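Local coordinates for protein titin (PDB 5JDD) that probably acts as a molecular spring in the muscle sarcomere, represented here by three I-band immunoglobulin domains in tandem, at residues V4-P10 / F23-H29; V32-H38 / G71-V77; I178-L184 / F197-Y203. One frame throughout, in Å; residues are numbered along the deposited sequence. Where two conformers were deposited one is given.

Contacts 1 and 2 lie on the two facing sheets of the first immunoglobulin domain; Phe23 and Val25 of one pack on Trp36 of the other, and Phe23 also meets Tyr73. Contact 3, in the third domain, its centre about 81 Å from that of contact 1, joins the strands equivalent to those of contact 1 (180-182 with 195-201, as 6-8 with 21-27). Both tie a bulged edge strand to its neighbour, set buried valines beneath an exposed edge, and end in a side chain, Ser28 or Asn202, that receives a backbone N-H. Contact 2, between inner strands, has a regular register and uses aromatic rings. All three are partly buried, contact 3 with the most exposed residues.

Contact 1. Residues V4-P10 / F23-H29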
loop_
_atom_site.group_PDB
_atom_site.type_symbol
_atom_site.label_atom_id
_atom_site.label_comp_id
_atom_site.label_asym_id
_atom_site.label_seq_id
_atom_site.Cartn_x
_atom_site.Cartn_y
_atom_site.Cartn_z
ATOM N N VAL A 4 47.522 -4.328 -34.608
ATOM C CA VAL A 4 46.256 -3.920 -33.997
ATOM C C VAL A 4 46.246 -4.291 -32.515
ATOM O O VAL A 4 46.576 -5.418 -32.143
ATOM C CB VAL A 4 45.033 -4.557 -34.704
ATOM C CG1 VAL A 4 43.747 -4.231 -33.960
ATOM C CG2 VAL A 4 44.948 -4.081 -36.150
ATOM N N LYS A 5 45.873 -3.332 -31.675
ATOM C CA LYS A 5 45.853 -3.516 -30.234
ATOM C C LYS A 5 44.474 -3.145 -29.687
ATOM O O LYS A 5 43.831 -2.220 -30.188
ATOM C CB LYS A 5 46.915 -2.616 -29.585
ATOM C CG LYS A 5 48.301 -2.740 -30.227
ATOM C CD LYS A 5 49.299 -1.708 -29.692
ATOM C CE LYS A 5 49.242 -0.388 -30.461
ATOM N NZ LYS A 5 49.607 -0.547 -31.903
ATOM N N ILE A 6 44.011 -3.861 -28.666
ATOM C CA ILE A 6 42.862 -3.385 -27.911
ATOM C C ILE A 6 43.357 -2.333 -26.913
ATOM O O ILE A 6 44.315 -2.559 -26.165
ATOM C CB ILE A 6 42.091 -4.528 -27.212
ATOM C CG1 ILE A 6 41.409 -5.420 -28.258
ATOM C CG2 ILE A 6 41.056 -3.967 -26.241
ATOM C CD1 ILE A 6 40.748 -6.649 -27.681
ATOM N N ILE A 7 42.714 -1.172 -26.937
ATOM C CA ILE A 7 43.136 -0.016 -26.153
ATOM C C ILE A 7 42.259 0.161 -24.918
ATOM O O ILE A 7 42.759 0.305 -23.805
ATOM C CB ILE A 7 43.108 1.262 -27.020
ATOM C CG1 ILE A 7 44.140 1.157 -28.147
ATOM C CG2 ILE A 7 43.325 2.525 -26.165
ATOM C CD1 ILE A 7 45.592 1.035 -27.660
ATOM N N LYS A 8 40.945 0.151 -25.119
ATOM C CA LYS A 8 40.004 0.227 -24.010
ATOM C C LYS A 8 39.032 -0.952 -24.071
ATOM O O LYS A 8 38.389 -1.183 -25.100
ATOM C CB LYS A 8 39.262 1.566 -24.039
ATOM C CG LYS A 8 38.121 1.675 -23.044
ATOM C CD LYS A 8 36.782 1.489 -23.739
ATOM C CE LYS A 8 35.724 0.978 -22.780
ATOM N NZ LYS A 8 35.955 1.496 -21.405
ATOM N N LYS A 9 38.936 -1.701 -22.975
ATOM C CA LYS A 9 38.127 -2.919 -22.929
ATOM C C LYS A 9 36.733 -2.632 -22.380
ATOM O O LYS A 9 36.549 -1.673 -21.636
ATOM C CB LYS A 9 38.832 -3.974 -22.069
ATOM C CG LYS A 9 40.231 -4.326 -22.577
ATOM C CD LYS A 9 40.723 -5.665 -22.034
ATOM C CE LYS A 9 41.602 -5.514 -20.796
ATOM N NZ LYS A 9 40.804 -5.357 -19.550
ATOM N N PRO A 10 35.740 -3.461 -22.744
ATOM C CA PRO A 10 34.383 -3.260 -22.229
ATOM C C PRO A 10 34.299 -3.492 -20.726
ATOM O O PRO A 10 35.104 -4.237 -20.150
ATOM C CB PRO A 10 33.550 -4.298 -22.992
ATOM C CG PRO A 10 34.515 -5.310 -23.447
ATOM C CD PRO A 10 35.781 -4.543 -23.733
ATOM N N PHE A 23 27.952 -1.873 -24.447
ATOM C CA PHE A 23 29.327 -2.272 -24.191
ATOM C C PHE A 23 30.180 -1.621 -25.264
ATOM O O PHE A 23 29.711 -1.413 -26.391
ATOM C CB PHE A 23 29.473 -3.790 -24.284
ATOM C CG PHE A 23 28.785 -4.542 -23.179
ATOM C CD1 PHE A 23 29.362 -4.626 -21.918
ATOM C CD2 PHE A 23 27.561 -5.169 -23.393
ATOM C CE1 PHE A 23 28.731 -5.318 -20.887
ATOM C CE2 PHE A 23 26.930 -5.868 -22.367
ATOM C CZ PHE A 23 27.514 -5.943 -21.115
ATOM N N GLU A 24 31.426 -1.299 -24.935
ATOM C CA GLU A 24 32.290 -0.573 -25.861
ATOM C C GLU A 24 33.702 -1.128 -25.837
ATOM O O GLU A 24 34.264 -1.341 -24.760
ATOM C CB GLU A 24 32.324 0.900 -25.460
ATOM C CG GLU A 24 32.998 1.808 -26.453
ATOM C CD GLU A 24 32.567 3.248 -26.270
ATOM O OE1 GLU A 24 31.440 3.591 -26.684
ATOM O OE2 GLU A 24 33.347 4.033 -25.697
ATOM N N VAL A 25 34.275 -1.357 -27.016
ATOM C CA VAL A 25 35.697 -1.688 -27.113
ATOM C C VAL A 25 36.359 -0.695 -28.059
ATOM O O VAL A 25 35.768 -0.323 -29.082
ATOM C CB VAL A 25 35.922 -3.160 -27.560
ATOM C CG1 VAL A 25 35.278 -3.429 -28.912
ATOM C CG2 VAL A 25 37.406 -3.520 -27.586
ATOM N N SER A 26 37.547 -0.212 -27.704
ATOM C CA SER A 26 38.282 0.660 -28.613
ATOM C C SER A 26 39.613 0.037 -28.975
ATOM O O SER A 26 40.240 -0.668 -28.164
ATOM C CB SER A 26 38.467 2.065 -28.035
ATOM O OG SER A 26 39.634 2.147 -27.234
ATOM N N VAL A 27 40.042 0.295 -30.202
ATOM C CA VAL A 27 41.256 -0.314 -30.721
ATOM C C VAL A 27 42.224 0.741 -31.242
ATOM O O VAL A 27 41.919 1.939 -31.231
ATOM C CB VAL A 27 40.932 -1.367 -31.819
ATOM C CG1 VAL A 27 40.137 -2.507 -31.220
ATOM C CG2 VAL A 27 40.136 -0.745 -32.977
ATOM N N SER A 28 43.388 0.295 -31.697
ATOM C CA SER A 28 44.452 1.215 -32.080
ATOM C C SER A 28 44.323 1.726 -33.508
ATOM O O SER A 28 44.954 2.727 -33.868
ATOM C CB SER A 28 45.804 0.530 -31.917
ATOM O OG SER A 28 45.830 -0.700 -32.621
ATOM N N HIS A 29 43.537 1.027 -34.326
ATOM C CA HIS A 29 43.449 1.334 -35.747
ATOM C C HIS A 29 42.021 1.571 -36.197
ATOM O O HIS A 29 41.082 1.035 -35.616
ATOM C CB HIS A 29 44.029 0.184 -36.580
ATOM C CG HIS A 29 45.517 0.065 -36.500
ATOM N ND1 HIS A 29 46.174 -0.289 -35.339
ATOM C CD2 HIS A 29 46.477 0.247 -37.437
ATOM C CE1 HIS A 29 47.477 -0.312 -35.567
ATOM N NE2 HIS A 29 47.685 0.009 -36.832
#
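The His29 ring takes Val4 CG2 over one face, 4.1 Å from ND1, while Ser28 OG lies in the ring plane at its edge and shares a hydrogen bond with ND1. Lys5 NZ also comes up near the ring plane, but its hydrogen bond goes to Met3 O. At the far end, Pro10 CB approaches the Phe23 ring obliquely. Ser28 OG, held between its own backbone N and carbonyl carbon (chi1 54°), is thereby turned to segment 4-10 and accepts Lys5 N at 2.8 Å. Next comes a classic beta bulge: Ile7 N (2.8 Å) and Lys8 N (3.2 Å) both donate to Ser26 O from the same face of its carbonyl plane. Ser26 N returns a nearly straight bond to Lys8 O at 2.9 Å. Inward, Ile6 CG2 meets Val25 CG2 at 3.9 Å, the two side chains crossing at about a right angle, and Pro10 CD rests on Val25 CB. This joins the edge strand 6-8 to strand 21-27 in the immunoglobulin sandwich. Bonded both to Lys5 N and to His29 ND1, the Ser28 side chain carries the pairing past the end of strand 21-27, while Ser26 O alone satisfies both N-H groups of the bulge.

Contact 2. Residues V32-H38 / G71-V77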
loop_
_atom_site.group_PDB
_atom_site.type_symbol
_atom_site.label_atom_id
_atom_site.label_comp_id
_atom_site.label_asym_id
_atom_site.label_seq_id
_atom_site.Cartn_x
_atom_site.Cartn_y
_atom_site.Cartn_z
ATOM N N VAL A 32 38.916 -1.620 -38.259
ATOM C CA VAL A 32 39.146 -2.996 -37.827
ATOM C C VAL A 32 37.792 -3.670 -37.641
ATOM O O VAL A 32 36.923 -3.131 -36.960
ATOM C CB VAL A 32 39.886 -3.023 -36.480
ATOM C CG1 VAL A 32 40.039 -4.444 -35.981
ATOM C CG2 VAL A 32 41.243 -2.348 -36.611
ATOM N N PRO A 33 37.586 -4.845 -38.258
ATOM C CA PRO A 33 36.282 -5.490 -38.069
ATOM C C PRO A 33 36.177 -6.148 -36.696
ATOM O O PRO A 33 37.181 -6.629 -36.163
ATOM C CB PRO A 33 36.237 -6.536 -39.186
ATOM C CG PRO A 33 37.685 -6.844 -39.473
ATOM C CD PRO A 33 38.445 -5.565 -39.215
ATOM N N VAL A 34 34.974 -6.143 -36.126
ATOM C CA VAL A 34 34.747 -6.737 -34.813
ATOM C C VAL A 34 33.558 -7.672 -34.847
ATOM O O VAL A 34 32.703 -7.585 -35.734
ATOM C CB VAL A 34 34.475 -5.671 -33.733
ATOM C CG1 VAL A 34 35.662 -4.745 -33.589
ATOM C CG2 VAL A 34 33.209 -4.883 -34.058
ATOM N N LYS A 35 33.527 -8.603 -33.901
ATOM C CA LYS A 35 32.363 -9.449 -33.679
ATOM C C LYS A 35 32.017 -9.438 -32.202
ATOM O O LYS A 35 32.900 -9.296 -31.357
ATOM C CB LYS A 35 32.642 -10.890 -34.112
ATOM C CG LYS A 35 32.725 -11.082 -35.617
ATOM C CD LYS A 35 33.019 -12.535 -35.963
ATOM C CE LYS A 35 33.000 -12.749 -37.466
ATOM N NZ LYS A 35 33.306 -14.158 -37.852
ATOM N N TRP A 36 30.735 -9.596 -31.890
ATOM C CA TRP A 36 30.296 -9.742 -30.508
ATOM C C TRP A 36 29.593 -11.078 -30.319
ATOM O O TRP A 36 28.880 -11.542 -31.222
ATOM C CB TRP A 36 29.331 -8.621 -30.129
ATOM C CG TRP A 36 29.938 -7.262 -30.106
ATOM C CD1 TRP A 36 30.069 -6.406 -31.161
ATOM C CD2 TRP A 36 30.496 -6.590 -28.969
ATOM N NE1 TRP A 36 30.660 -5.236 -30.746
ATOM C CE2 TRP A 36 30.932 -5.324 -29.406
ATOM C CE3 TRP A 36 30.652 -6.934 -27.619
ATOM C CZ2 TRP A 36 31.523 -4.396 -28.542
ATOM C CZ3 TRP A 36 31.233 -6.011 -26.758
ATOM C CH2 TRP A 36 31.667 -4.756 -27.228
ATOM N N PHE A 37 29.799 -11.690 -29.150
ATOM C CA PHE A 37 29.190 -12.982 -28.814
ATOM C C PHE A 37 28.479 -12.975 -27.465
ATOM O O PHE A 37 28.922 -12.312 -26.525
ATOM C CB PHE A 37 30.261 -14.072 -28.783
ATOM C CG PHE A 37 30.873 -14.371 -30.126
ATOM C CD1 PHE A 37 31.894 -13.581 -30.634
ATOM C CD2 PHE A 37 30.431 -15.455 -30.870
ATOM C CE1 PHE A 37 32.459 -13.862 -31.874
ATOM C CE2 PHE A 37 30.992 -15.745 -32.111
ATOM C CZ PHE A 37 32.001 -14.947 -32.610
ATOM N N HIS A 38 27.383 -13.726 -27.374
ATOM C CA HIS A 38 26.681 -13.939 -26.110
ATOM C C HIS A 38 26.172 -15.368 -26.159
ATOM O O HIS A 38 25.622 -15.790 -27.175
ATOM C CB HIS A 38 25.531 -12.940 -25.985
ATOM C CG HIS A 38 24.668 -13.123 -24.772
ATOM N ND1 HIS A 38 25.129 -12.942 -23.485
ATOM C CD2 HIS A 38 23.351 -13.414 -24.660
ATOM C CE1 HIS A 38 24.137 -13.136 -22.631
ATOM N NE2 HIS A 38 23.048 -13.429 -23.320
ATOM N N GLY A 71 24.284 -11.785 -18.553
ATOM C CA GLY A 71 25.378 -12.712 -18.765
ATOM C C GLY A 71 26.582 -12.072 -19.418
ATOM O O GLY A 71 26.716 -10.850 -19.461
ATOM N N GLU A 72 27.470 -12.909 -19.937
ATOM C CA GLU A 72 28.762 -12.443 -20.419
ATOM C C GLU A 72 28.754 -12.183 -21.920
ATOM O O GLU A 72 28.275 -13.006 -22.709
ATOM C CB GLU A 72 29.837 -13.470 -20.070
ATOM C CG GLU A 72 31.271 -12.998 -20.269
ATOM C CD GLU A 72 32.258 -13.903 -19.555
ATOM O OE1 GLU A 72 32.342 -15.098 -19.923
ATOM O OE2 GLU A 72 32.932 -13.422 -18.616
ATOM N N TYR A 73 29.274 -11.022 -22.299
ATOM C CA TYR A 73 29.399 -10.632 -23.693
ATOM C C TYR A 73 30.874 -10.564 -24.041
ATOM O O TYR A 73 31.682 -10.105 -23.233
ATOM C CB TYR A 73 28.715 -9.278 -23.912
ATOM C CG TYR A 73 27.213 -9.385 -23.827
ATOM C CD1 TYR A 73 26.563 -9.459 -22.598
ATOM C CD2 TYR A 73 26.449 -9.448 -24.976
ATOM C CE1 TYR A 73 25.188 -9.585 -22.527
ATOM C CE2 TYR A 73 25.076 -9.567 -24.922
ATOM C CZ TYR A 73 24.446 -9.635 -23.691
ATOM O OH TYR A 73 23.075 -9.766 -23.626
ATOM N N THR A 74 31.228 -11.037 -25.235
ATOM C CA THR A 74 32.608 -11.060 -25.689
ATOM C C THR A 74 32.760 -10.248 -26.971
ATOM O O THR A 74 31.989 -10.419 -27.923
ATOM C CB THR A 74 33.075 -12.501 -25.961
ATOM O OG1 THR A 74 32.865 -13.294 -24.789
ATOM C CG2 THR A 74 34.554 -12.541 -26.348
ATOM N N ALA A 75 33.748 -9.355 -26.987
ATOM C CA ALA A 75 34.161 -8.689 -28.217
ATOM C C ALA A 75 35.388 -9.403 -28.761
ATOM O O ALA A 75 36.337 -9.665 -28.023
ATOM C CB ALA A 75 34.474 -7.233 -27.966
ATOM N N VAL A 76 35.360 -9.721 -30.050
ATOM C CA VAL A 76 36.482 -10.368 -30.713
ATOM C C VAL A 76 37.066 -9.446 -31.769
ATOM O O VAL A 76 36.347 -8.974 -32.651
ATOM C CB VAL A 76 36.071 -11.686 -31.382
ATOM C CG1 VAL A 76 37.273 -12.343 -32.046
ATOM C CG2 VAL A 76 35.457 -12.629 -30.364
ATOM N N VAL A 77 38.369 -9.190 -31.655
ATOM C CA VAL A 77 39.101 -8.336 -32.579
ATOM C C VAL A 77 40.323 -9.121 -33.041
ATOM O O VAL A 77 41.290 -9.263 -32.292
ATOM C CB VAL A 77 39.573 -7.048 -31.877
ATOM C CG1 VAL A 77 40.291 -6.140 -32.858
ATOM C CG2 VAL A 77 38.396 -6.323 -31.225
HETATM O O HOH W 1 30.404 -14.259 -24.172
#
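With CG anti to its backbone N (chi1 176°), His38 lays its ring along Tyr73, whose CG is instead anti to the carbonyl carbon (chi1 -71°). The rings form an offset stack, centroids 4.1 Å apart and planes at 9°, with the Tyr73 hydroxyl oxygen above the centre of the imidazole and His38 ND1 over the rim of the phenol. The same ND1 donates in its ring plane to Glu72 O at 3.2 Å, approaching from above the plane of that carbonyl, so the imidazole is held by a bond at its edge and a ring on its face. Tyr73 OH is itself bonded to Asp69 O. On this side of the sheet Ala75 CB makes a CH-pi contact over the face of the six-membered ring of Trp36, 3.7 Å from its centroid. On the other side, Phe37 CE1 touches Val76 CG2 at 3.6 Å. Backbone bonds pair Lys35 with Val76 and Phe37 with Thr74, in regular antiparallel register. A water donates to Glu72 O at 2.9 Å and also bonds Thr74 OG1, which has Lys83 as a further partner. Beyond the paired residues, Val32 CG1 closes on Val77 CG1 at 3.6 Å. Strands 35-38 and 71-77 are neighbours inside the mixed sheet, the latter continuing to strand 80-89; across the sandwich, Trp36 packs on Leu60 of strand 57-62, and Tyr73 on Leu60 and Leu62.

Contact 3. Residues I178-L184 / F197-Y203; sequences IMITSML and FEVTVNY
Thr200 O is gripped by two backbone donors, Thr181 N at 2.8 Å and Ser182 N at 3.2 Å, both tilted from its carbonyl plane toward the same face. Thr200 N closes the pair by donating to a lone pair of Ser182 O at 3.0 Å. Asn202 OD1 takes Met179 N at 2.9 Å; the bond is nearly straight at hydrogen (173°), but the donor stands above the amide plane. Asn202 CG sits between the backbone N and carbonyl carbon (chi1 61°), which swings the amide back over Met179, with ND2 against Met179 CB. The double donation is a classic beta bulge in strand 180-182, the edge strand of this immunoglobulin I-set domain, beside strand 195-201. Thr181 OG1 and Val201 O are bridged by one water. A second water accepts from Ser182 OG at 2.7 Å and donates to Met183 O and Glu198 O, linking the segments past the bulge. Toward the sandwich interior, Leu184 CD2 meets Phe197 CB at 3.7 Å. Phe197 in turn meets the Tyr247 ring, and Val199 and Val201 pack on Phe249 of the opposing sheet.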
loop_
_atom_site.group_PDB
_atom_site.type_symbol
_atom_site.label_atom_id
_atom_site.label_comp_id
_atom_site.label_asym_id
_atom_site.label_seq_id
_atom_site.Cartn_x
_atom_site.Cartn_y
_atom_site.Cartn_z
ATOM N N ILE A 178 -17.679 -4.716 16.299
ATOM C CA ILE A 178 -17.761 -4.127 17.627
ATOM C C ILE A 178 -18.774 -4.903 18.458
ATOM O O ILE A 178 -19.834 -5.298 17.966
ATOM C CB ILE A 178 -18.145 -2.644 17.558
ATOM C CG1 ILE A 178 -17.005 -1.865 16.900
ATOM C CG2 ILE A 178 -18.454 -2.084 18.972
ATOM C CD1 ILE A 178 -17.414 -0.518 16.389
ATOM N N MET A 179 -18.426 -5.161 19.711
ATOM C CA MET A 179 -19.358 -5.792 20.627
ATOM C C MET A 179 -19.593 -4.918 21.834
ATOM O O MET A 179 -18.688 -4.224 22.315
ATOM C CB MET A 179 -18.855 -7.172 21.029
ATOM C CG MET A 179 -18.673 -8.077 19.835
ATOM S SD MET A 179 -18.314 -9.768 20.332
ATOM C CE MET A 179 -18.165 -10.558 18.729
ATOM N N ILE A 180 -20.828 -4.938 22.310
ATOM C CA ILE A 180 -21.186 -4.174 23.486
ATOM C C ILE A 180 -21.113 -5.104 24.696
ATOM O O ILE A 180 -21.795 -6.137 24.765
ATOM C CB ILE A 180 -22.554 -3.516 23.306
ATOM C CG1 ILE A 180 -22.457 -2.409 22.243
ATOM C CG2 ILE A 180 -23.034 -2.927 24.633
ATOM C CD1 ILE A 180 -23.795 -1.907 21.724
ATOM N N THR A 181 -20.221 -4.765 25.620
ATOM C CA THR A 181 -19.956 -5.632 26.758
ATOM C C THR A 181 -20.762 -5.232 27.991
ATOM O O THR A 181 -20.974 -6.050 28.886
ATOM C CB THR A 181 -18.455 -5.708 27.067
ATOM O OG1 THR A 181 -17.976 -4.423 27.481
ATOM C CG2 THR A 181 -17.689 -6.138 25.820
ATOM N N SER A 182 -21.201 -3.976 28.038
ATOM C CA SER A 182 -22.174 -3.539 29.033
ATOM C C SER A 182 -23.209 -2.693 28.322
ATOM O O SER A 182 -22.904 -1.596 27.846
ATOM C CB SER A 182 -21.504 -2.719 30.132
ATOM O OG SER A 182 -22.402 -2.516 31.211
ATOM N N MET A 183 -24.433 -3.204 28.250
ATOM C CA MET A 183 -25.498 -2.541 27.509
ATOM C C MET A 183 -26.115 -1.381 28.280
ATOM O O MET A 183 -25.938 -1.257 29.498
ATOM C CB MET A 183 -26.592 -3.547 27.156
ATOM C CG MET A 183 -26.151 -4.595 26.162
ATOM S SD MET A 183 -27.253 -6.016 26.134
ATOM C CE MET A 183 -26.503 -6.973 24.817
ATOM N N LEU A 184 -26.840 -0.527 27.560
ATOM C CA LEU A 184 -27.602 0.553 28.186
ATOM C C LEU A 184 -28.652 -0.028 29.117
ATOM O O LEU A 184 -29.253 -1.076 28.833
ATOM C CB LEU A 184 -28.335 1.378 27.129
ATOM C CG LEU A 184 -27.506 2.329 26.278
ATOM C CD1 LEU A 184 -28.389 3.054 25.256
ATOM C CD2 LEU A 184 -26.799 3.340 27.176
ATOM N N PHE A 197 -26.519 8.007 30.585
ATOM C CA PHE A 197 -26.518 6.678 29.979
ATOM C C PHE A 197 -25.071 6.268 29.746
ATOM O O PHE A 197 -24.247 7.117 29.408
ATOM C CB PHE A 197 -27.226 6.698 28.622
ATOM C CG PHE A 197 -28.734 6.709 28.702
ATOM C CD1 PHE A 197 -29.430 5.558 29.045
ATOM C CD2 PHE A 197 -29.452 7.860 28.399
ATOM C CE1 PHE A 197 -30.814 5.556 29.109
ATOM C CE2 PHE A 197 -30.837 7.869 28.459
ATOM C CZ PHE A 197 -31.519 6.714 28.806
ATOM N N GLU A 198 -24.758 4.987 29.921
ATOM C CA GLU A 198 -23.395 4.480 29.705
ATOM C C GLU A 198 -23.403 3.120 29.013
ATOM O O GLU A 198 -24.224 2.259 29.338
ATOM C CB GLU A 198 -22.657 4.331 31.038
ATOM C CG GLU A 198 -22.566 5.589 31.878
ATOM C CD GLU A 198 -21.839 5.357 33.190
ATOM O OE1 GLU A 198 -20.592 5.436 33.199
ATOM O OE2 GLU A 198 -22.515 5.091 34.208
ATOM N N VAL A 199 -22.494 2.951 28.053
ATOM C CA VAL A 199 -22.254 1.650 27.436
ATOM C C VAL A 199 -20.776 1.365 27.472
ATOM O O VAL A 199 -19.956 2.278 27.496
ATOM C CB VAL A 199 -22.652 1.586 25.948
ATOM C CG1 VAL A 199 -24.130 1.537 25.789
ATOM C CG2 VAL A 199 -22.062 2.760 25.180
ATOM N N THR A 200 -20.428 0.086 27.502
ATOM C CA THR A 200 -19.030 -0.300 27.387
ATOM C C THR A 200 -18.895 -1.175 26.157
ATOM O O THR A 200 -19.762 -2.019 25.895
ATOM C CB THR A 200 -18.527 -1.034 28.639
ATOM O OG1 THR A 200 -18.759 -0.205 29.787
ATOM C CG2 THR A 200 -17.034 -1.321 28.522
ATOM N N VAL A 201 -17.849 -0.935 25.375
ATOM C CA VAL A 201 -17.583 -1.715 24.161
ATOM C C VAL A 201 -16.274 -2.482 24.296
ATOM O O VAL A 201 -15.535 -2.296 25.266
ATOM C CB VAL A 201 -17.534 -0.831 22.900
ATOM C CG1 VAL A 201 -18.898 -0.183 22.647
ATOM C CG2 VAL A 201 -16.452 0.245 23.030
ATOM N N ASN A 202 -15.976 -3.345 23.328
ATOM C CA ASN A 202 -14.773 -4.174 23.413
ATOM C C ASN A 202 -13.487 -3.575 22.832
ATOM O O ASN A 202 -12.399 -4.094 23.081
ATOM C CB ASN A 202 -15.032 -5.572 22.824
ATOM C CG ASN A 202 -15.432 -5.544 21.351
ATOM O OD1 ASN A 202 -15.879 -4.524 20.820
ATOM N ND2 ASN A 202 -15.296 -6.691 20.690
ATOM N N TYR A 203 -13.601 -2.501 22.055
ATOM C CA TYR A 203 -12.438 -1.911 21.399
ATOM C C TYR A 203 -12.338 -0.416 21.637
ATOM O O TYR A 203 -13.342 0.300 21.621
ATOM C CB TYR A 203 -12.489 -2.140 19.885
ATOM C CG TYR A 203 -12.493 -3.578 19.422
ATOM C CD1 TYR A 203 -11.424 -4.425 19.706
ATOM C CD2 TYR A 203 -13.531 -4.070 18.647
ATOM C CE1 TYR A 203 -11.411 -5.746 19.255
ATOM C CE2 TYR A 203 -13.531 -5.382 18.188
ATOM C CZ TYR A 203 -12.472 -6.218 18.500
ATOM O OH TYR A 203 -12.464 -7.524 18.046
HETATM O O HOH W 2 -15.127 -4.007 27.343
HETATM O O HOH W 3 -23.664 -0.163 30.937
#